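Local coordinates for protein beta-glucuronidase (uncultured Clostridium sp., PDB 6U7J) that hydrolyses beta-glucuronides as a gut microbial glycoside hydrolase of family 2, probably including the glucuronide conjugates of estrogens, at residues E196-I201 against I218-E223; I227-R232 against L267-G272; S486-L491 against M539-F544. One frame throughout, in Å; residues are numbered along the deposited sequence.

Contact 1. Residues E196-I201 against I218-E223; sequences EYIEDI and IKTNAE
The carbonyl oxygen of K219 is gripped by two successive amides of the facing strand: E199 N lies 2.6 Å from K219 O, and D200 N 3.2 Å from the same atom. Both donors tilt out of the carbonyl plane. K219 N returns a bond of 2.8 Å to D200 O, and the register slips by one residue between the I198-T220 and D200-K219 pairs. Two residues facing one define a classic beta bulge, set here in the antiparallel hairpin of strands 198-208 and 211-220, part of the immunoglobulin-like domain of family 2 glycosidases. With its CG between backbone N and carbonyl carbon (chi1 68°), N221 turns its amide back across the strand end, where OD1 accepts from Y197 N at 2.8 Å. N221 ND2, bonded to K195 O, lies obliquely by the Y197 ring, 3.5 Å from Y197 CE1. The extended E199 side chain reaches across the K219 chain, E199 OE1 standing 3.1 Å from K219 CE, while the charged atoms E199 OE1 and K219 NZ remain 4.4 Å apart, too far for a salt bridge. On the buried face I198 CG2 meets I218 CG2 at 3.9 Å. T220 OG1 accepts from A222 N, forming an ST turn.

Contact 2. Residues I227-R232 against L267-G272; sequences IKVYIR and LDIYFG. Unlike the reference sequence in segment 227-232: R232 (reference Leu).
Y230 and D268 form a hydrogen-bonded antiparallel pair, Y230 N to D268 O and D268 N to Y230 O, both 2.8 Å; K228 and Y270 form the next such pair. These bonds are nearly straight, with N-H...O angles all above 170°, as expected of a regular ladder. They join the two central strands of a four-stranded sheet, 238-242, 227-232, 265-271 and 274-280, in the immunoglobulin-like domain of this family 2 glycosidase. On the buried face, L267 CD1 fits between V229 CG1, 3.6 Å away, and I231 CG1, while I269 CG2 meets I227 CD1 at 3.7 Å. I227 CG1, anti to its own amide nitrogen (chi1 -157°), is carried over to Y270 O and the F271 ring. The other face holds Y230 and Y270, where Y270 CD1 approaches the edge of the Y230 ring, near its plane, 3.9 Å from Y230 CE1. On this face too, D268 OD2 forms a salt bridge with R232 NE at 2.9 Å, met on the anti side and 26° out of the carboxylate plane. Farther out, H275 of the outer strand stacks on the Y270 ring and helps position the carboxylate: its NE2 is hydrogen-bonded to D268 OD1, as is T277 OG1.

Contact 3. Residues S486-L491 against M539-F544; sequences SLKTDL and MDECDF
L491 CG stands anti to the carbonyl carbon (chi1 -74°) and its chain then runs on extended (chi2 176°), which sends CD1 into the turn that follows helix 525-540. There L491 CD1 lies 3.7 Å from C542 SG and 3.9 Å from M539 CG. One helical turn earlier, L487 CD2 touches the same M539 CG from 4.0 Å, so this methylene packs against both leucines. K488 has its first three torsions extended and a bend only at the end (chi4 44°), which brings the ammonium group over E541. The salt bridge is long, K488 NZ to E541 OE1 being 3.5 Å, and K488 CE approaches the same OE1 more closely, at 3.2 Å; the two side chains cross at about a right angle. E541 OE1 is also hydrogen-bonded to the Y484 hydroxyl, and Y484 lies on the same helix as K488. F544 brings its ring obliquely to the backbone of L491, with F544 CZ 3.3 Å from L491 O, while C542 CB sits over one face of that ring, offset toward the rim. H495, farther along helix 480-498, stacks with F544. The arrangement belongs to the TIM barrel: helix 480-498 and the end of helix 525-540 pack together over strands 502-506 and 545-551, with L491 touching V502, V504 and V545, and M539 reaching V504, V545 and E548.

In the fold
Contacts 1 and 2 lie in the two layers of one domain. Their centres are 12 Å apart, and the sheets meet through apolar side chains: I218 CD1 lies 3.5 Å from I269 CD1, and I198 CD1 is equally close to I269 CG2. Beside them the F271 ring packs against the threonine hydroxyl, F271 CZ being 3.3 Å from T220 OG1. This facing of a three-stranded and a four-stranded antiparallel sheet gives a beta sandwich, and the connection from strand 211-220 to strand 227-232, next in the chain, passes from one layer to the other. Contact 3 belongs to the TIM barrel, the catalytic domain in family 2 enzymes; its centre is about 50 Å from those of both other contacts, and its nearest atoms are about 33 Å from contact 1.

Contact 1. Residues E196-I201 against I218-E223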
loop_
_atom_site.group_PDB
_atom_site.type_symbol
_atom_site.label_atom_id
_atom_site.label_comp_id
_atom_site.label_asym_id
_atom_site.label_seq_id
_atom_site.Cartn_x
_atom_site.Cartn_y
_atom_site.Cartn_z
ATOM N N GLU B 196 -2.201 -56.126 -21.010
ATOM C CA GLU B 196 -2.985 -56.731 -19.941
ATOM C C GLU B 196 -2.555 -56.060 -18.647
ATOM O O GLU B 196 -1.380 -56.140 -18.274
ATOM C CB GLU B 196 -2.785 -58.249 -19.875
ATOM C CG GLU B 196 -2.934 -58.957 -21.226
ATOM C CD GLU B 196 -3.084 -60.481 -21.087
ATOM O OE1 GLU B 196 -3.859 -61.084 -21.870
ATOM O OE2 GLU B 196 -2.420 -61.072 -20.197
ATOM N N TYR B 197 -3.497 -55.406 -17.966
ATOM C CA TYR B 197 -3.106 -54.391 -17.000
ATOM C C TYR B 197 -4.169 -54.191 -15.929
ATOM O O TYR B 197 -5.351 -54.518 -16.105
ATOM C CB TYR B 197 -2.849 -53.057 -17.703
ATOM C CG TYR B 197 -4.121 -52.429 -18.212
ATOM C CD1 TYR B 197 -4.651 -52.798 -19.448
ATOM C CD2 TYR B 197 -4.803 -51.475 -17.458
ATOM C CE1 TYR B 197 -5.811 -52.228 -19.920
ATOM C CE2 TYR B 197 -5.973 -50.902 -17.922
ATOM C CZ TYR B 197 -6.474 -51.284 -19.150
ATOM O OH TYR B 197 -7.633 -50.719 -19.623
ATOM N N ILE B 198 -3.732 -53.568 -14.837
ATOM C CA ILE B 198 -4.599 -53.251 -13.711
ATOM C C ILE B 198 -5.387 -51.985 -14.032
ATOM O O ILE B 198 -4.799 -50.927 -14.296
ATOM C CB ILE B 198 -3.775 -53.088 -12.426
ATOM C CG1 ILE B 198 -3.028 -54.393 -12.122
ATOM C CG2 ILE B 198 -4.662 -52.672 -11.266
ATOM C CD1 ILE B 198 -1.712 -54.186 -11.389
ATOM N N GLU B 199 -6.721 -52.093 -14.006
ATOM C CA GLU B 199 -7.638 -51.002 -14.333
ATOM C C GLU B 199 -8.064 -50.187 -13.109
ATOM O O GLU B 199 -8.071 -48.953 -13.159
ATOM C CB GLU B 199 -8.893 -51.547 -15.022
ATOM C CG GLU B 199 -8.636 -52.446 -16.224
ATOM C CD GLU B 199 -9.930 -52.951 -16.867
ATOM O OE1 GLU B 199 -10.906 -53.218 -16.141
ATOM O OE2 GLU B 199 -9.979 -53.068 -18.107
ATOM N N ASP B 200 -8.454 -50.850 -12.021
ATOM C CA ASP B 200 -9.045 -50.161 -10.881
ATOM C C ASP B 200 -8.700 -50.891 -9.588
ATOM O O ASP B 200 -8.604 -52.120 -9.560
ATOM C CB ASP B 200 -10.565 -50.055 -11.037
ATOM C CG ASP B 200 -11.173 -49.003 -10.133
ATOM O OD1 ASP B 200 -10.431 -48.413 -9.318
ATOM O OD2 ASP B 200 -12.398 -48.762 -10.238
ATOM N N ILE B 201 -8.515 -50.113 -8.520
ATOM C CA ILE B 201 -8.225 -50.609 -7.179
ATOM C C ILE B 201 -9.112 -49.862 -6.196
ATOM O O ILE B 201 -9.158 -48.626 -6.219
ATOM C CB ILE B 201 -6.752 -50.395 -6.781
ATOM C CG1 ILE B 201 -5.785 -50.938 -7.826
ATOM C CG2 ILE B 201 -6.470 -50.983 -5.387
ATOM C CD1 ILE B 201 -4.374 -50.404 -7.614
ATOM N N ILE B 218 -9.415 -55.548 -6.834
ATOM C CA ILE B 218 -8.603 -55.171 -7.978
ATOM C C ILE B 218 -9.337 -55.582 -9.251
ATOM O O ILE B 218 -10.023 -56.609 -9.285
ATOM C CB ILE B 218 -7.211 -55.818 -7.891
ATOM C CG1 ILE B 218 -6.558 -55.438 -6.561
ATOM C CG2 ILE B 218 -6.328 -55.406 -9.067
ATOM C CD1 ILE B 218 -5.291 -56.202 -6.249
ATOM N N LYS B 219 -9.215 -54.759 -10.286
ATOM C CA LYS B 219 -9.901 -54.962 -11.548
ATOM C C LYS B 219 -8.857 -54.902 -12.647
ATOM O O LYS B 219 -8.066 -53.960 -12.701
ATOM C CB LYS B 219 -10.987 -53.902 -11.749
ATOM C CG LYS B 219 -11.822 -54.004 -13.013
ATOM C CD LYS B 219 -12.955 -52.940 -12.955
ATOM C CE LYS B 219 -13.254 -52.272 -14.315
ATOM N NZ LYS B 219 -14.688 -51.837 -14.473
ATOM N N THR B 220 -8.813 -55.939 -13.478
ATOM C CA THR B 220 -7.957 -55.996 -14.652
ATOM C C THR B 220 -8.810 -56.245 -15.888
ATOM O O THR B 220 -10.007 -56.536 -15.800
ATOM C CB THR B 220 -6.899 -57.102 -14.531
ATOM O OG1 THR B 220 -7.492 -58.361 -14.869
ATOM C CG2 THR B 220 -6.323 -57.169 -13.133
ATOM N N ASN B 221 -8.177 -56.128 -17.057
ATOM C CA ASN B 221 -8.818 -56.480 -18.314
ATOM C C ASN B 221 -8.560 -57.936 -18.713
ATOM O O ASN B 221 -8.704 -58.271 -19.890
ATOM C CB ASN B 221 -8.369 -55.529 -19.432
ATOM C CG ASN B 221 -6.905 -55.695 -19.801
ATOM O OD1 ASN B 221 -6.077 -56.036 -18.961
ATOM N ND2 ASN B 221 -6.578 -55.450 -21.066
ATOM N N ALA B 222 -8.183 -58.804 -17.754
ATOM C CA ALA B 222 -8.018 -60.256 -17.954
ATOM C C ALA B 222 -8.202 -60.941 -16.592
ATOM O O ALA B 222 -7.248 -61.375 -15.932
ATOM C CB ALA B 222 -6.664 -60.596 -18.583
ATOM N N GLU B 223 -9.467 -61.056 -16.167
ATOM C CA GLU B 223 -9.839 -61.474 -14.811
ATOM C C GLU B 223 -9.569 -62.945 -14.493
ATOM O O GLU B 223 -10.339 -63.562 -13.744
ATOM C CB GLU B 223 -11.331 -61.208 -14.571
ATOM C CG GLU B 223 -11.832 -59.836 -14.992
ATOM C CD GLU B 223 -12.768 -59.208 -13.959
ATOM O OE1 GLU B 223 -12.773 -57.960 -13.852
ATOM O OE2 GLU B 223 -13.498 -59.958 -13.262
#

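Contact 2. Residues I227-R232 against L267-G272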
loop_
_atom_site.group_PDB
_atom_site.type_symbol
_atom_site.label_atom_id
_atom_site.label_comp_id
_atom_site.label_asym_id
_atom_site.label_seq_id
_atom_site.Cartn_x
_atom_site.Cartn_y
_atom_site.Cartn_z
ATOM N N ILE B 227 -2.517 -63.237 -10.046
ATOM C CA ILE B 227 -2.141 -61.950 -9.473
ATOM C C ILE B 227 -1.446 -62.181 -8.136
ATOM O O ILE B 227 -1.773 -63.117 -7.399
ATOM C CB ILE B 227 -3.368 -61.023 -9.301
ATOM C CG1 ILE B 227 -2.935 -59.551 -9.257
ATOM C CG2 ILE B 227 -4.168 -61.403 -8.056
ATOM C CD1 ILE B 227 -4.081 -58.576 -9.462
ATOM N N LYS B 228 -0.462 -61.329 -7.841
ATOM C CA LYS B 228 0.242 -61.309 -6.565
ATOM C C LYS B 228 0.047 -59.937 -5.928
ATOM O O LYS B 228 0.209 -58.905 -6.595
ATOM C CB LYS B 228 1.739 -61.618 -6.739
ATOM C CG LYS B 228 2.461 -62.054 -5.451
ATOM C CD LYS B 228 2.025 -63.463 -4.977
ATOM C CE LYS B 228 3.136 -64.212 -4.218
ATOM N NZ LYS B 228 3.176 -63.957 -2.733
ATOM N N VAL B 229 -0.315 -59.928 -4.647
ATOM C CA VAL B 229 -0.667 -58.710 -3.929
ATOM C C VAL B 229 0.103 -58.688 -2.619
ATOM O O VAL B 229 -0.085 -59.570 -1.773
ATOM C CB VAL B 229 -2.178 -58.613 -3.655
ATOM C CG1 VAL B 229 -2.483 -57.431 -2.743
ATOM C CG2 VAL B 229 -2.938 -58.502 -4.944
ATOM N N TYR B 230 0.959 -57.686 -2.446
ATOM C CA TYR B 230 1.669 -57.473 -1.198
ATOM C C TYR B 230 1.154 -56.210 -0.524
ATOM O O TYR B 230 0.770 -55.235 -1.183
ATOM C CB TYR B 230 3.180 -57.328 -1.410
ATOM C CG TYR B 230 3.874 -58.441 -2.170
ATOM C CD1 TYR B 230 4.239 -58.274 -3.500
ATOM C CD2 TYR B 230 4.203 -59.643 -1.550
ATOM C CE1 TYR B 230 4.889 -59.273 -4.195
ATOM C CE2 TYR B 230 4.856 -60.648 -2.239
ATOM C CZ TYR B 230 5.200 -60.460 -3.563
ATOM O OH TYR B 230 5.858 -61.455 -4.266
ATOM N N ILE B 231 1.168 -56.221 0.797
ATOM C CA ILE B 231 0.957 -55.015 1.576
ATOM C C ILE B 231 2.280 -54.720 2.258
ATOM O O ILE B 231 2.754 -55.514 3.083
ATOM C CB ILE B 231 -0.191 -55.170 2.578
ATOM C CG1 ILE B 231 -1.491 -55.430 1.815
ATOM C CG2 ILE B 231 -0.302 -53.928 3.446
ATOM C CD1 ILE B 231 -2.740 -55.142 2.608
ATOM N N ARG B 232 2.899 -53.604 1.877
ATOM C CA ARG B 232 4.189 -53.202 2.406
ATOM C C ARG B 232 4.023 -52.031 3.366
ATOM O O ARG B 232 3.126 -51.195 3.214
ATOM C CB ARG B 232 5.152 -52.817 1.282
ATOM C CG ARG B 232 5.178 -53.799 0.125
ATOM C CD ARG B 232 6.462 -53.676 -0.690
ATOM N NE ARG B 232 6.586 -54.765 -1.656
ATOM C CZ ARG B 232 7.564 -55.662 -1.644
ATOM N NH1 ARG B 232 8.501 -55.597 -0.713
ATOM N NH2 ARG B 232 7.605 -56.630 -2.552
ATOM N N LEU B 267 -0.282 -50.886 -1.270
ATOM C CA LEU B 267 -0.818 -52.050 -1.975
ATOM C C LEU B 267 0.027 -52.247 -3.228
ATOM O O LEU B 267 -0.094 -51.495 -4.195
ATOM C CB LEU B 267 -2.292 -51.854 -2.311
ATOM C CG LEU B 267 -3.081 -53.139 -2.623
ATOM C CD1 LEU B 267 -3.032 -54.116 -1.445
ATOM C CD2 LEU B 267 -4.536 -52.858 -3.016
ATOM N N ASP B 268 0.903 -53.253 -3.203
ATOM C CA ASP B 268 1.899 -53.490 -4.241
ATOM C C ASP B 268 1.472 -54.711 -5.045
ATOM O O ASP B 268 1.436 -55.829 -4.510
ATOM C CB ASP B 268 3.274 -53.689 -3.607
ATOM C CG ASP B 268 4.421 -53.646 -4.613
ATOM O OD1 ASP B 268 4.319 -52.979 -5.674
ATOM O OD2 ASP B 268 5.458 -54.283 -4.311
ATOM N N ILE B 269 1.156 -54.498 -6.323
ATOM C CA ILE B 269 0.418 -55.456 -7.136
ATOM C C ILE B 269 1.237 -55.821 -8.367
ATOM O O ILE B 269 1.720 -54.935 -9.086
ATOM C CB ILE B 269 -0.948 -54.889 -7.558
ATOM C CG1 ILE B 269 -1.710 -54.373 -6.337
ATOM C CG2 ILE B 269 -1.751 -55.919 -8.334
ATOM C CD1 ILE B 269 -2.976 -53.595 -6.680
ATOM N N TYR B 270 1.360 -57.125 -8.626
ATOM C CA TYR B 270 2.000 -57.645 -9.827
ATOM C C TYR B 270 0.999 -58.493 -10.604
ATOM O O TYR B 270 0.400 -59.421 -10.054
ATOM C CB TYR B 270 3.241 -58.467 -9.475
ATOM C CG TYR B 270 4.376 -57.648 -8.892
ATOM C CD1 TYR B 270 4.410 -57.331 -7.537
ATOM C CD2 TYR B 270 5.416 -57.201 -9.698
ATOM C CE1 TYR B 270 5.450 -56.577 -7.003
ATOM C CE2 TYR B 270 6.451 -56.463 -9.179
ATOM C CZ TYR B 270 6.467 -56.155 -7.834
ATOM O OH TYR B 270 7.513 -55.414 -7.330
ATOM N N PHE B 271 0.825 -58.173 -11.885
ATOM C CA PHE B 271 -0.186 -58.817 -12.723
ATOM C C PHE B 271 0.430 -58.998 -14.108
ATOM O O PHE B 271 0.497 -58.047 -14.895
ATOM C CB PHE B 271 -1.473 -57.995 -12.769
ATOM C CG PHE B 271 -2.534 -58.552 -13.688
ATOM C CD1 PHE B 271 -3.263 -59.681 -13.331
ATOM C CD2 PHE B 271 -2.810 -57.938 -14.904
ATOM C CE1 PHE B 271 -4.255 -60.191 -14.172
ATOM C CE2 PHE B 271 -3.796 -58.438 -15.753
ATOM C CZ PHE B 271 -4.515 -59.574 -15.389
ATOM N N GLY B 272 0.896 -60.211 -14.386
ATOM C CA GLY B 272 1.510 -60.500 -15.670
ATOM C C GLY B 272 2.784 -59.704 -15.870
ATOM O O GLY B 272 3.756 -59.839 -15.124
#

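Contact 3. Residues S486-L491 against M539-F544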
loop_
_atom_site.group_PDB
_atom_site.type_symbol
_atom_site.label_atom_id
_atom_site.label_comp_id
_atom_site.label_asym_id
_atom_site.label_seq_id
_atom_site.Cartn_x
_atom_site.Cartn_y
_atom_site.Cartn_z
ATOM N N SER B 486 -25.163 -12.896 17.810
ATOM C CA SER B 486 -25.826 -13.378 16.605
ATOM C C SER B 486 -25.384 -14.791 16.250
ATOM O O SER B 486 -26.207 -15.620 15.851
ATOM C CB SER B 486 -25.565 -12.432 15.437
ATOM O OG SER B 486 -26.144 -11.175 15.695
ATOM N N LEU B 487 -24.090 -15.079 16.370
ATOM C CA LEU B 487 -23.618 -16.393 15.957
ATOM C C LEU B 487 -24.016 -17.460 16.969
ATOM O O LEU B 487 -24.439 -18.554 16.577
ATOM C CB LEU B 487 -22.103 -16.384 15.746
ATOM C CG LEU B 487 -21.616 -17.692 15.106
ATOM C CD1 LEU B 487 -22.193 -17.878 13.704
ATOM C CD2 LEU B 487 -20.099 -17.804 15.080
ATOM N N LYS B 488 -23.893 -17.163 18.271
ATOM C CA LYS B 488 -24.317 -18.123 19.287
ATOM C C LYS B 488 -25.781 -18.496 19.101
ATOM O O LYS B 488 -26.138 -19.680 19.110
ATOM C CB LYS B 488 -24.096 -17.566 20.689
ATOM C CG LYS B 488 -24.256 -18.607 21.802
ATOM C CD LYS B 488 -24.017 -17.956 23.171
ATOM C CE LYS B 488 -24.384 -18.884 24.338
ATOM N NZ LYS B 488 -23.874 -20.247 24.088
ATOM N N THR B 489 -26.636 -17.496 18.895
ATOM C CA THR B 489 -28.056 -17.761 18.695
ATOM C C THR B 489 -28.282 -18.610 17.452
ATOM O O THR B 489 -29.046 -19.582 17.475
ATOM C CB THR B 489 -28.821 -16.442 18.581
ATOM O OG1 THR B 489 -28.778 -15.753 19.834
ATOM C CG2 THR B 489 -30.267 -16.696 18.200
ATOM N N ASP B 490 -27.617 -18.260 16.349
ATOM C CA ASP B 490 -27.814 -19.023 15.125
ATOM C C ASP B 490 -27.289 -20.444 15.281
ATOM O O ASP B 490 -27.956 -21.403 14.883
ATOM C CB ASP B 490 -27.145 -18.312 13.945
ATOM C CG ASP B 490 -27.720 -18.743 12.605
ATOM O OD1 ASP B 490 -28.932 -18.546 12.377
ATOM O OD2 ASP B 490 -26.959 -19.294 11.784
ATOM N N LEU B 491 -26.105 -20.597 15.877
ATOM C CA LEU B 491 -25.544 -21.924 16.100
ATOM C C LEU B 491 -26.524 -22.817 16.847
ATOM O O LEU B 491 -26.703 -23.992 16.496
ATOM C CB LEU B 491 -24.242 -21.812 16.898
ATOM C CG LEU B 491 -23.005 -21.306 16.171
ATOM C CD1 LEU B 491 -21.861 -21.172 17.165
ATOM C CD2 LEU B 491 -22.659 -22.269 15.040
ATOM N N MET B 539 -18.641 -19.814 19.143
ATOM C CA MET B 539 -18.467 -21.252 18.983
ATOM C C MET B 539 -17.895 -21.889 20.241
ATOM O O MET B 539 -18.216 -23.042 20.556
ATOM C CB MET B 539 -17.559 -21.539 17.794
ATOM C CG MET B 539 -18.062 -20.985 16.472
ATOM S SD MET B 539 -16.878 -21.380 15.155
ATOM C CE MET B 539 -16.190 -19.746 14.841
ATOM N N ASP B 540 -17.045 -21.163 20.965
ATOM C CA ASP B 540 -16.467 -21.714 22.180
ATOM C C ASP B 540 -17.515 -21.973 23.256
ATOM O O ASP B 540 -17.265 -22.768 24.167
ATOM C CB ASP B 540 -15.381 -20.778 22.699
ATOM C CG ASP B 540 -14.089 -20.919 21.924
ATOM O OD1 ASP B 540 -13.959 -21.909 21.162
ATOM O OD2 ASP B 540 -13.204 -20.049 22.078
ATOM N N GLU B 541 -18.687 -21.348 23.162
ATOM C CA GLU B 541 -19.762 -21.582 24.122
ATOM C C GLU B 541 -20.760 -22.648 23.668
ATOM O O GLU B 541 -21.775 -22.847 24.338
ATOM C CB GLU B 541 -20.494 -20.269 24.411
ATOM C CG GLU B 541 -19.614 -19.289 25.145
ATOM C CD GLU B 541 -20.323 -18.014 25.561
ATOM O OE1 GLU B 541 -21.562 -17.908 25.394
ATOM O OE2 GLU B 541 -19.615 -17.112 26.062
ATOM N N CYS B 542 -20.493 -23.337 22.559
ATOM C CA CYS B 542 -21.382 -24.357 22.014
ATOM C C CYS B 542 -20.646 -25.687 21.973
ATOM O O CYS B 542 -19.663 -25.829 21.237
ATOM C CB CYS B 542 -21.854 -23.970 20.614
ATOM S SG CYS B 542 -22.814 -22.448 20.547
ATOM N N ASP B 543 -21.140 -26.671 22.727
ATOM C CA ASP B 543 -20.454 -27.960 22.821
ATOM C C ASP B 543 -20.679 -28.858 21.609
ATOM O O ASP B 543 -20.048 -29.913 21.516
ATOM C CB ASP B 543 -20.873 -28.705 24.102
ATOM C CG ASP B 543 -22.359 -29.105 24.128
ATOM O OD1 ASP B 543 -23.145 -28.691 23.253
ATOM O OD2 ASP B 543 -22.747 -29.859 25.049
ATOM N N PHE B 544 -21.544 -28.468 20.684
ATOM C CA PHE B 544 -21.849 -29.273 19.508
ATOM C C PHE B 544 -21.079 -28.829 18.267
ATOM O O PHE B 544 -21.289 -29.387 17.182
ATOM C CB PHE B 544 -23.354 -29.222 19.237
ATOM C CG PHE B 544 -23.885 -27.830 19.126
ATOM C CD1 PHE B 544 -23.842 -27.159 17.914
ATOM C CD2 PHE B 544 -24.399 -27.179 20.235
ATOM C CE1 PHE B 544 -24.315 -25.863 17.803
ATOM C CE2 PHE B 544 -24.877 -25.874 20.127
ATOM C CZ PHE B 544 -24.838 -25.221 18.903
#